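Local coordinates for protein transcription factor TAU subunit SFC1 (Schizosaccharomyces pombe, PDB 4BJI) that forms part of the tauA domain of TFIIIC, which binds boxA promoter sites of tRNA and similar genes for RNA polymerase III transcription (DNA-binding domain here), at residues 20-25 against 78-83; 50-55 against 94-99; 108-113 against 173-178. All coordinates share one frame; numbering follows the deposited sequence.

Interaction 1. Residues 20-25 against 78-83; sequences ESVPTC and LSYLWT
Pro23 sets its CD over the middle of one face of the Tyr80 ring, 3.6 Å from the ring centroid and only 11° off the normal, a CH-pi contact. The pyrrolidine continues past the ring's root, where Pro23 CG comes within 3.6 Å of Tyr80 CB, and the two side chains cross at about a right angle. Val22 takes the other end of the same tyrosine: its CB sits 3.6 Å from Tyr80 CZ and its CG1 3.3 Å from Tyr80 OH. From there CG1 also comes obliquely to the neighbouring indole, 4.4 Å from Trp82 CH2. Tyr80 and Trp82 pack on each other as well, Tyr80 CE2 standing 3.3 Å above the indole plane, offset toward its rim.

Tyr80 holds its CG between the backbone N and the carbonyl carbon (chi1 63°), which turns the ring off strand 79-82 and toward the loop of 20-25. Its hydroxyl is hydrogen-bonded to the carbonyl oxygen of Tyr96, and Trp82 NE1 to Thr92 on the adjacent strand 90-93, so each aromatic has its polar end anchored outside this contact. The loop is tied down by a backbone bond between Pro23 and Gly95. This part of the helix-turn-helix-family region thus has the segment following strand 14-15 packed against strands 14-15 and 79-82 of the mixed sheet. With no hydrogen bond between the two segments, their direct grip is one of shape and CH-pi attraction, while the tyrosine's buried polar end is satisfied by a third piece of chain.

Interaction 2. Residues 50-55 against 94-99; sequences KRPVWT and FGYDPR
The backbones of Pro52 and Tyr96 approach to 7.2 Å between CA atoms and those of Val53 and Pro98 to 8.3 Å, too far for direct pairing, so side chains bridge the gap. They do so at an edge of the mixed four-stranded sheet in the helix-turn-helix-family region: 50-55 runs from the end of helix 35-50 into the outermost strand 53-55. The partner segment, 94-99, is a loop that follows strand 90-93. The Tyr96 ring is the main bridging group. Pro52 CG lies over one of its faces, 3.9 Å from the centroid and 19° off the normal, in a CH-pi contact displaced toward the CE2 side, while Pro52 CB is 3.7 Å from Tyr96 CD2. Val53 adds its CG2 branch, 4.0 Å from Tyr96 CE2, its side chain crossing the tyrosine at about a right angle. Tyr96 reaches the proline because CG is anti to the backbone N (chi1 -179°), and its hydroxyl is held at the far end by Asp101.

Each segment is also braced internally. In 50-55 the aliphatic Arg51 CD lies over the centre of the Trp54 indole, and the guanidinium is carried on to a salt bridge with Asp144. In 94-99, Asp97 OD1 accepts the backbone N of Arg99, closing an Asx turn that shapes the loop just beyond Tyr96. The same carboxylate is gripped side-on by the guanidinium of Arg99: Arg99 NE meets the syn lone pair of Asp97 OD1 at 2.9 Å with an N-H...O angle of 171°, while Arg99 NH2 bonds Asp97 OD2, also at 2.9 Å.

Interaction 3. Residues 108-113 against 173-178; sequences QALFFK and GRYYKV
Leu110 and Tyr175 reach for each other from opposite directions, the leucine from strand 109-111 and the tyrosine from helix 172-189. Leu110 CG stops 3.7 Å from Tyr175 OH, and Leu110 CD2 lies 4.0 Å from Tyr175 CZ, so one branch of the leucine, with its CG, meets the phenol end obliquely. Tyr175 starts out from the helix with CG anti to the backbone N (chi1 -173°), and this carries the hydroxyl across to the strand. Leu110 has an unusual second torsion: chi2 is 99°, away from the staggered values, with both CG and CD2 against the tyrosine.

Here the small antiparallel sheet of 109-111 and 139-141 is joined to helix 172-189, further on in the chain, and the polar link between them is a water. It accepts from Gln108 NE2 at 3.0 Å, donates to the carbonyl oxygen Ala109 O at 3.1 Å, and is hydrogen-bonded to Tyr175 OH at 2.9 Å. Without the hydroxyl, a phenylalanine in place of Tyr175 would probably leave this water without its tie to the helix and Leu110 CG without its nearest neighbour on the tyrosine.

Gln108 runs extended beyond CG, bringing its amide obliquely past the ring, the two planes 39° apart and NE2 4.1 Å from Tyr175 CE1. The amide is pinned by more than the water, since OE1 accepts from the backbone N of Trp169 and NE2 also donates to the carbonyl oxygen of Thr167. On the helix side, the ring edge of Tyr175 faces its neighbour, with Tyr175 CD2 3.7 Å above the centre of the Tyr176 ring.

Overall arrangement
Interactions 1 and 2 adjoin, their centres about 9 Å apart, and both reach the mixed sheet. Their segments alternate along the chain, and the bonds that Tyr80 and Pro23 make to the 94-99 loop join them directly. That loop therefore serves both contacts, with Phe94 also packing on residues of interaction 1. Interaction 3 stands apart around the small sheet and helix 172-189, its centre about 19 Å from that of interaction 2 and about 23 Å from that of interaction 1. It touches neither, although its nearest atoms come to about 5 Å from those of interaction 2. No DNA is present in the model, so none of the three contacts can be placed against a bound promoter.

Interaction 1. Residues 20-25 against 78-83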
loop_
_atom_site.group_PDB
_atom_site.type_symbol
_atom_site.label_atom_id
_atom_site.label_comp_id
_atom_site.label_asym_id
_atom_site.label_seq_id
_atom_site.Cartn_x
_atom_site.Cartn_y
_atom_site.Cartn_z
ATOM N N GLU A 20 3.897 20.293 3.508
ATOM C CA GLU A 20 2.792 21.178 3.880
ATOM C C GLU A 20 1.511 20.877 3.084
ATOM O O GLU A 20 0.434 20.674 3.659
ATOM C CB GLU A 20 3.192 22.645 3.695
ATOM C CG GLU A 20 2.170 23.600 4.282
ATOM C CD GLU A 20 2.539 25.058 4.075
ATOM O OE1 GLU A 20 3.748 25.378 4.105
ATOM O OE2 GLU A 20 1.619 25.879 3.874
ATOM N N SER A 21 1.638 20.840 1.774
ATOM C CA SER A 21 0.520 20.581 0.878
ATOM C C SER A 21 0.943 19.503 -0.108
ATOM O O SER A 21 2.056 19.549 -0.635
ATOM C CB SER A 21 0.150 21.853 0.110
ATOM O OG SER A 21 -0.112 22.928 0.994
ATOM N N VAL A 22 0.073 18.538 -0.367
ATOM C CA VAL A 22 0.397 17.513 -1.352
ATOM C C VAL A 22 0.359 18.074 -2.786
ATOM O O VAL A 22 -0.347 19.032 -3.102
ATOM C CB VAL A 22 -0.510 16.268 -1.244
ATOM C CG1 VAL A 22 -0.437 15.703 0.154
ATOM C CG2 VAL A 22 -1.942 16.612 -1.640
ATOM N N PRO A 23 1.117 17.444 -3.687
ATOM C CA PRO A 23 1.142 17.878 -5.075
ATOM C C PRO A 23 -0.248 17.890 -5.728
ATOM O O PRO A 23 -1.027 16.952 -5.523
ATOM C CB PRO A 23 2.021 16.809 -5.737
ATOM C CG PRO A 23 2.909 16.328 -4.654
ATOM C CD PRO A 23 2.027 16.311 -3.430
ATOM N N THR A 24 -0.536 18.923 -6.530
ATOM C CA THR A 24 -1.838 19.067 -7.202
ATOM C C THR A 24 -1.754 18.940 -8.736
ATOM O O THR A 24 -2.782 18.794 -9.398
ATOM C CB THR A 24 -2.515 20.401 -6.869
ATOM O OG1 THR A 24 -1.630 21.480 -7.190
ATOM C CG2 THR A 24 -2.846 20.461 -5.392
ATOM N N CYS A 25 -0.536 18.907 -9.259
ATOM C CA CYS A 25 -0.324 18.735 -10.697
ATOM C C CYS A 25 1.046 18.107 -10.977
ATOM O O CYS A 25 1.915 18.035 -10.086
ATOM C CB CYS A 25 -0.466 20.072 -11.426
ATOM S SG CYS A 25 0.800 21.235 -11.003
ATOM N N LEU A 78 -0.297 11.477 -13.221
ATOM C CA LEU A 78 -1.532 11.421 -12.451
ATOM C C LEU A 78 -1.360 11.423 -10.941
ATOM O O LEU A 78 -2.338 11.610 -10.234
ATOM C CB LEU A 78 -2.312 10.153 -12.793
ATOM C CG LEU A 78 -2.724 9.985 -14.243
ATOM C CD1 LEU A 78 -3.353 8.636 -14.418
ATOM C CD2 LEU A 78 -3.665 11.102 -14.683
ATOM N N SER A 79 -0.158 11.159 -10.454
ATOM C CA SER A 79 0.035 10.830 -9.047
ATOM C C SER A 79 1.404 11.255 -8.553
ATOM O O SER A 79 2.308 11.487 -9.367
ATOM C CB SER A 79 -0.154 9.321 -8.826
ATOM O OG SER A 79 0.880 8.563 -9.445
ATOM N N TYR A 80 1.542 11.321 -7.231
ATOM C CA TYR A 80 2.813 11.556 -6.555
ATOM C C TYR A 80 3.109 10.345 -5.655
ATOM O O TYR A 80 2.212 9.538 -5.385
ATOM C CB TYR A 80 2.756 12.867 -5.741
ATOM C CG TYR A 80 1.742 12.888 -4.617
ATOM C CD1 TYR A 80 0.404 13.216 -4.841
ATOM C CD2 TYR A 80 2.110 12.561 -3.327
ATOM C CE1 TYR A 80 -0.526 13.227 -3.787
ATOM C CE2 TYR A 80 1.200 12.544 -2.289
ATOM C CZ TYR A 80 -0.104 12.897 -2.509
ATOM O OH TYR A 80 -0.991 12.855 -1.451
ATOM N N LEU A 81 4.330 10.210 -5.169
ATOM C CA LEU A 81 4.793 9.011 -4.497
ATOM C C LEU A 81 5.288 9.294 -3.087
ATOM O O LEU A 81 6.154 10.149 -2.900
ATOM C CB LEU A 81 5.952 8.406 -5.295
ATOM C CG LEU A 81 6.694 7.222 -4.693
ATOM C CD1 LEU A 81 5.824 6.013 -4.497
ATOM C CD2 LEU A 81 7.916 6.853 -5.575
ATOM N N TRP A 82 4.747 8.606 -2.098
ATOM C CA TRP A 82 5.256 8.718 -0.723
ATOM C C TRP A 82 6.536 7.920 -0.557
ATOM O O TRP A 82 6.585 6.751 -0.954
ATOM C CB TRP A 82 4.227 8.166 0.258
ATOM C CG TRP A 82 2.952 8.949 0.275
ATOM C CD1 TRP A 82 1.845 8.710 -0.468
ATOM C CD2 TRP A 82 2.656 10.121 1.056
ATOM N NE1 TRP A 82 0.868 9.633 -0.195
ATOM C CE2 TRP A 82 1.347 10.525 0.734
ATOM C CE3 TRP A 82 3.380 10.875 1.993
ATOM C CZ2 TRP A 82 0.753 11.655 1.304
ATOM C CZ3 TRP A 82 2.789 11.976 2.561
ATOM C CH2 TRP A 82 1.496 12.371 2.206
ATOM N N THR A 83 7.576 8.508 0.024
ATOM C CA THR A 83 8.790 7.690 0.210
ATOM C C THR A 83 9.022 7.241 1.631
ATOM O O THR A 83 9.996 6.555 1.898
ATOM C CB THR A 83 10.001 8.373 -0.340
ATOM O OG1 THR A 83 10.008 9.692 0.156
ATOM C CG2 THR A 83 9.898 8.389 -1.868
#

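Interaction 2. Residues 50-55 against 94-99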
loop_
_atom_site.group_PDB
_atom_site.type_symbol
_atom_site.label_atom_id
_atom_site.label_comp_id
_atom_site.label_asym_id
_atom_site.label_seq_id
_atom_site.Cartn_x
_atom_site.Cartn_y
_atom_site.Cartn_z
ATOM N N LYS A 50 -11.376 4.838 -8.632
ATOM C CA LYS A 50 -11.848 3.762 -7.738
ATOM C C LYS A 50 -11.127 3.793 -6.375
ATOM O O LYS A 50 -11.718 3.535 -5.308
ATOM C CB LYS A 50 -11.605 2.387 -8.378
ATOM C CG LYS A 50 -12.415 2.103 -9.649
ATOM C CD LYS A 50 -11.968 0.820 -10.386
ATOM C CE LYS A 50 -13.006 0.402 -11.427
ATOM N NZ LYS A 50 -12.566 -0.747 -12.267
ATOM N N ARG A 51 -9.844 4.089 -6.408
ATOM C CA ARG A 51 -8.973 3.959 -5.249
ATOM C C ARG A 51 -7.887 5.020 -5.409
ATOM O O ARG A 51 -7.132 4.973 -6.365
ATOM C CB ARG A 51 -8.381 2.549 -5.244
ATOM C CG ARG A 51 -7.369 2.256 -4.232
ATOM C CD ARG A 51 -7.217 0.723 -4.273
ATOM N NE ARG A 51 -5.945 0.282 -3.801
ATOM C CZ ARG A 51 -5.679 -1.024 -3.619
ATOM N NH1 ARG A 51 -6.616 -1.921 -3.856
ATOM N NH2 ARG A 51 -4.517 -1.389 -3.209
ATOM N N PRO A 52 -7.828 6.009 -4.508
ATOM C CA PRO A 52 -6.920 7.130 -4.764
ATOM C C PRO A 52 -5.457 6.868 -4.449
ATOM O O PRO A 52 -4.605 7.687 -4.774
ATOM C CB PRO A 52 -7.417 8.226 -3.831
ATOM C CG PRO A 52 -8.115 7.459 -2.719
ATOM C CD PRO A 52 -8.751 6.272 -3.385
ATOM N N VAL A 53 -5.166 5.752 -3.793
ATOM C CA VAL A 53 -3.828 5.428 -3.295
ATOM C C VAL A 53 -3.521 3.976 -3.632
ATOM O O VAL A 53 -4.274 3.068 -3.212
ATOM C CB VAL A 53 -3.788 5.605 -1.739
ATOM C CG1 VAL A 53 -2.464 5.179 -1.166
ATOM C CG2 VAL A 53 -4.109 7.064 -1.330
ATOM N N TRP A 54 -2.420 3.728 -4.336
ATOM C CA TRP A 54 -2.077 2.398 -4.831
ATOM C C TRP A 54 -0.587 2.106 -4.733
ATOM O O TRP A 54 0.242 2.953 -5.116
ATOM C CB TRP A 54 -2.354 2.312 -6.329
ATOM C CG TRP A 54 -3.776 2.257 -6.803
ATOM C CD1 TRP A 54 -4.576 3.313 -7.138
ATOM C CD2 TRP A 54 -4.519 1.076 -7.106
ATOM N NE1 TRP A 54 -5.795 2.848 -7.626
ATOM C CE2 TRP A 54 -5.770 1.477 -7.611
ATOM C CE3 TRP A 54 -4.243 -0.282 -6.997
ATOM C CZ2 TRP A 54 -6.750 0.557 -7.998
ATOM C CZ3 TRP A 54 -5.223 -1.187 -7.369
ATOM C CH2 TRP A 54 -6.454 -0.759 -7.865
ATOM N N THR A 55 -0.203 0.886 -4.385
ATOM C CA THR A 55 1.160 0.454 -4.678
ATOM C C THR A 55 1.307 0.146 -6.181
ATOM O O THR A 55 0.317 -0.145 -6.891
ATOM C CB THR A 55 1.558 -0.799 -3.939
ATOM O OG1 THR A 55 0.644 -1.834 -4.320
ATOM C CG2 THR A 55 1.524 -0.557 -2.423
ATOM N N PHE A 94 -3.166 13.161 -7.661
ATOM C CA PHE A 94 -2.919 14.571 -7.352
ATOM C C PHE A 94 -4.112 15.167 -6.601
ATOM O O PHE A 94 -5.267 14.870 -6.896
ATOM C CB PHE A 94 -2.668 15.370 -8.630
ATOM C CG PHE A 94 -1.347 15.044 -9.301
ATOM C CD1 PHE A 94 -0.167 14.993 -8.585
ATOM C CD2 PHE A 94 -1.285 14.815 -10.696
ATOM C CE1 PHE A 94 1.053 14.693 -9.208
ATOM C CE2 PHE A 94 -0.066 14.528 -11.324
ATOM C CZ PHE A 94 1.112 14.457 -10.572
ATOM N N GLY A 95 -3.781 15.973 -5.602
ATOM C CA GLY A 95 -4.759 16.728 -4.843
ATOM C C GLY A 95 -5.412 15.974 -3.705
ATOM O O GLY A 95 -6.070 16.612 -2.885
ATOM N N TYR A 96 -5.246 14.656 -3.639
ATOM C CA TYR A 96 -5.838 13.877 -2.550
ATOM C C TYR A 96 -4.802 13.782 -1.424
ATOM O O TYR A 96 -3.671 13.344 -1.663
ATOM C CB TYR A 96 -6.213 12.475 -3.016
ATOM C CG TYR A 96 -6.845 11.622 -1.933
ATOM C CD1 TYR A 96 -8.162 11.821 -1.559
ATOM C CD2 TYR A 96 -6.150 10.625 -1.290
ATOM C CE1 TYR A 96 -8.749 11.050 -0.556
ATOM C CE2 TYR A 96 -6.716 9.863 -0.318
ATOM C CZ TYR A 96 -8.009 10.083 0.060
ATOM O OH TYR A 96 -8.560 9.297 1.048
ATOM N N ASP A 97 -5.168 14.225 -0.219
ATOM C CA ASP A 97 -4.282 14.176 0.952
ATOM C C ASP A 97 -4.828 13.151 1.940
ATOM O O ASP A 97 -5.783 13.417 2.667
ATOM C CB ASP A 97 -4.185 15.550 1.619
ATOM C CG ASP A 97 -3.108 15.608 2.679
ATOM O OD1 ASP A 97 -2.642 14.543 3.138
ATOM O OD2 ASP A 97 -2.697 16.744 3.019
ATOM N N PRO A 98 -4.222 11.959 1.985
ATOM C CA PRO A 98 -4.737 10.894 2.856
ATOM C C PRO A 98 -4.531 11.200 4.320
ATOM O O PRO A 98 -5.116 10.516 5.188
ATOM C CB PRO A 98 -3.936 9.671 2.416
ATOM C CG PRO A 98 -2.607 10.251 1.890
ATOM C CD PRO A 98 -3.051 11.543 1.182
ATOM N N ARG A 99 -3.752 12.239 4.637
ATOM C CA ARG A 99 -3.579 12.622 6.031
ATOM C C ARG A 99 -4.778 13.417 6.511
ATOM O O ARG A 99 -4.952 13.655 7.733
ATOM C CB ARG A 99 -2.332 13.517 6.201
ATOM C CG ARG A 99 -1.072 12.903 5.690
ATOM C CD ARG A 99 0.056 13.924 5.628
ATOM N NE ARG A 99 -0.267 15.012 4.713
ATOM C CZ ARG A 99 0.506 16.074 4.551
ATOM N NH1 ARG A 99 1.664 16.160 5.216
ATOM N NH2 ARG A 99 0.119 17.035 3.721
#

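Interaction 3. Residues 108-113 against 173-178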
loop_
_atom_site.group_PDB
_atom_site.type_symbol
_atom_site.label_atom_id
_atom_site.label_comp_id
_atom_site.label_asym_id
_atom_site.label_seq_id
_atom_site.Cartn_x
_atom_site.Cartn_y
_atom_site.Cartn_z
ATOM N N GLN A 108 -3.537 2.539 3.772
ATOM C CA GLN A 108 -2.204 2.514 4.376
ATOM C C GLN A 108 -1.428 1.284 3.940
ATOM O O GLN A 108 -2.012 0.218 3.706
ATOM C CB GLN A 108 -2.275 2.563 5.901
ATOM C CG GLN A 108 -2.746 3.907 6.389
ATOM C CD GLN A 108 -2.730 4.125 7.882
ATOM O OE1 GLN A 108 -3.605 4.855 8.389
ATOM N NE2 GLN A 108 -1.779 3.544 8.595
ATOM N N ALA A 109 -0.111 1.455 3.809
ATOM C CA ALA A 109 0.829 0.430 3.390
ATOM C C ALA A 109 1.696 -0.040 4.521
ATOM O O ALA A 109 2.185 0.768 5.317
ATOM C CB ALA A 109 1.725 1.002 2.289
ATOM N N LEU A 110 1.828 -1.365 4.631
ATOM C CA LEU A 110 2.745 -1.966 5.598
ATOM C C LEU A 110 3.859 -2.655 4.835
ATOM O O LEU A 110 3.587 -3.502 3.971
ATOM C CB LEU A 110 2.020 -2.943 6.514
ATOM C CG LEU A 110 0.995 -2.327 7.465
ATOM C CD1 LEU A 110 -0.355 -2.487 6.905
ATOM C CD2 LEU A 110 1.100 -3.019 8.784
ATOM N N PHE A 111 5.101 -2.255 5.116
ATOM C CA PHE A 111 6.288 -2.778 4.453
ATOM C C PHE A 111 6.953 -3.776 5.388
ATOM O O PHE A 111 7.027 -3.553 6.621
ATOM C CB PHE A 111 7.301 -1.656 4.134
ATOM C CG PHE A 111 8.676 -2.156 3.758
ATOM C CD1 PHE A 111 8.917 -2.712 2.516
ATOM C CD2 PHE A 111 9.724 -2.045 4.650
ATOM C CE1 PHE A 111 10.190 -3.158 2.172
ATOM C CE2 PHE A 111 10.993 -2.489 4.319
ATOM C CZ PHE A 111 11.221 -3.048 3.082
ATOM N N PHE A 112 7.453 -4.861 4.815
ATOM C CA PHE A 112 8.117 -5.889 5.586
ATOM C C PHE A 112 9.504 -6.123 5.044
ATOM O O PHE A 112 9.682 -6.314 3.844
ATOM C CB PHE A 112 7.295 -7.172 5.570
ATOM C CG PHE A 112 5.952 -6.991 6.180
ATOM C CD1 PHE A 112 4.884 -6.555 5.422
ATOM C CD2 PHE A 112 5.783 -7.160 7.536
ATOM C CE1 PHE A 112 3.665 -6.310 6.016
ATOM C CE2 PHE A 112 4.557 -6.915 8.129
ATOM C CZ PHE A 112 3.517 -6.512 7.362
ATOM N N LYS A 113 10.476 -6.074 5.941
ATOM C CA LYS A 113 11.860 -6.250 5.537
ATOM C C LYS A 113 12.234 -7.696 5.750
ATOM O O LYS A 113 12.825 -8.050 6.767
ATOM C CB LYS A 113 12.786 -5.347 6.341
ATOM C CG LYS A 113 14.233 -5.458 5.889
ATOM C CD LYS A 113 15.150 -4.544 6.679
ATOM C CE LYS A 113 16.605 -4.738 6.272
ATOM N NZ LYS A 113 17.516 -3.818 7.008
ATOM N N GLY A 173 -0.773 0.412 19.478
ATOM C CA GLY A 173 -0.731 -0.986 19.895
ATOM C C GLY A 173 -1.473 -1.907 18.958
ATOM O O GLY A 173 -1.110 -3.063 18.787
ATOM N N ARG A 174 -2.526 -1.395 18.346
ATOM C CA ARG A 174 -3.281 -2.188 17.378
ATOM C C ARG A 174 -2.483 -2.332 16.073
ATOM O O ARG A 174 -2.386 -3.422 15.498
ATOM C CB ARG A 174 -4.634 -1.549 17.113
ATOM C CG ARG A 174 -5.453 -2.210 16.002
ATOM C CD ARG A 174 -5.831 -3.663 16.233
ATOM N NE ARG A 174 -6.382 -3.963 17.556
ATOM C CZ ARG A 174 -7.617 -4.377 17.782
ATOM N NH1 ARG A 174 -8.512 -4.431 16.821
ATOM N NH2 ARG A 174 -7.953 -4.688 19.025
ATOM N N TYR A 175 -1.896 -1.229 15.613
ATOM C CA TYR A 175 -1.071 -1.265 14.413
ATOM C C TYR A 175 0.069 -2.256 14.499
ATOM O O TYR A 175 0.286 -3.033 13.574
ATOM C CB TYR A 175 -0.497 0.133 14.154
ATOM C CG TYR A 175 0.237 0.261 12.861
ATOM C CD1 TYR A 175 -0.429 0.394 11.649
ATOM C CD2 TYR A 175 1.623 0.259 12.847
ATOM C CE1 TYR A 175 0.271 0.527 10.456
ATOM C CE2 TYR A 175 2.321 0.410 11.645
ATOM C CZ TYR A 175 1.619 0.538 10.485
ATOM O OH TYR A 175 2.310 0.651 9.275
ATOM N N TYR A 176 0.783 -2.250 15.602
ATOM C CA TYR A 176 1.959 -3.120 15.724
ATOM C C TYR A 176 1.568 -4.565 16.009
ATOM O O TYR A 176 2.293 -5.474 15.598
ATOM C CB TYR A 176 2.985 -2.513 16.712
ATOM C CG TYR A 176 3.655 -1.274 16.126
ATOM C CD1 TYR A 176 4.432 -1.372 14.976
ATOM C CD2 TYR A 176 3.487 -0.022 16.699
ATOM C CE1 TYR A 176 5.029 -0.271 14.421
ATOM C CE2 TYR A 176 4.070 1.110 16.127
ATOM C CZ TYR A 176 4.832 0.961 14.997
ATOM O OH TYR A 176 5.416 2.089 14.418
ATOM N N LYS A 177 0.403 -4.802 16.615
ATOM C CA LYS A 177 -0.123 -6.172 16.699
ATOM C C LYS A 177 -0.381 -6.718 15.298
ATOM O O LYS A 177 0.061 -7.830 14.962
ATOM C CB LYS A 177 -1.381 -6.238 17.527
ATOM C CG LYS A 177 -2.075 -7.614 17.362
ATOM C CD LYS A 177 -3.335 -7.747 18.192
ATOM C CE LYS A 177 -2.962 -8.001 19.636
ATOM N NZ LYS A 177 -4.191 -8.372 20.459
ATOM N N VAL A 178 -1.045 -5.940 14.445
ATOM C CA VAL A 178 -1.311 -6.343 13.078
ATOM C C VAL A 178 0.002 -6.581 12.329
ATOM O O VAL A 178 0.174 -7.605 11.648
ATOM C CB VAL A 178 -2.167 -5.283 12.390
ATOM C CG1 VAL A 178 -2.177 -5.532 10.872
ATOM C CG2 VAL A 178 -3.563 -5.366 12.942
HETATM O O HOH W 1 0.682 2.238 7.552
#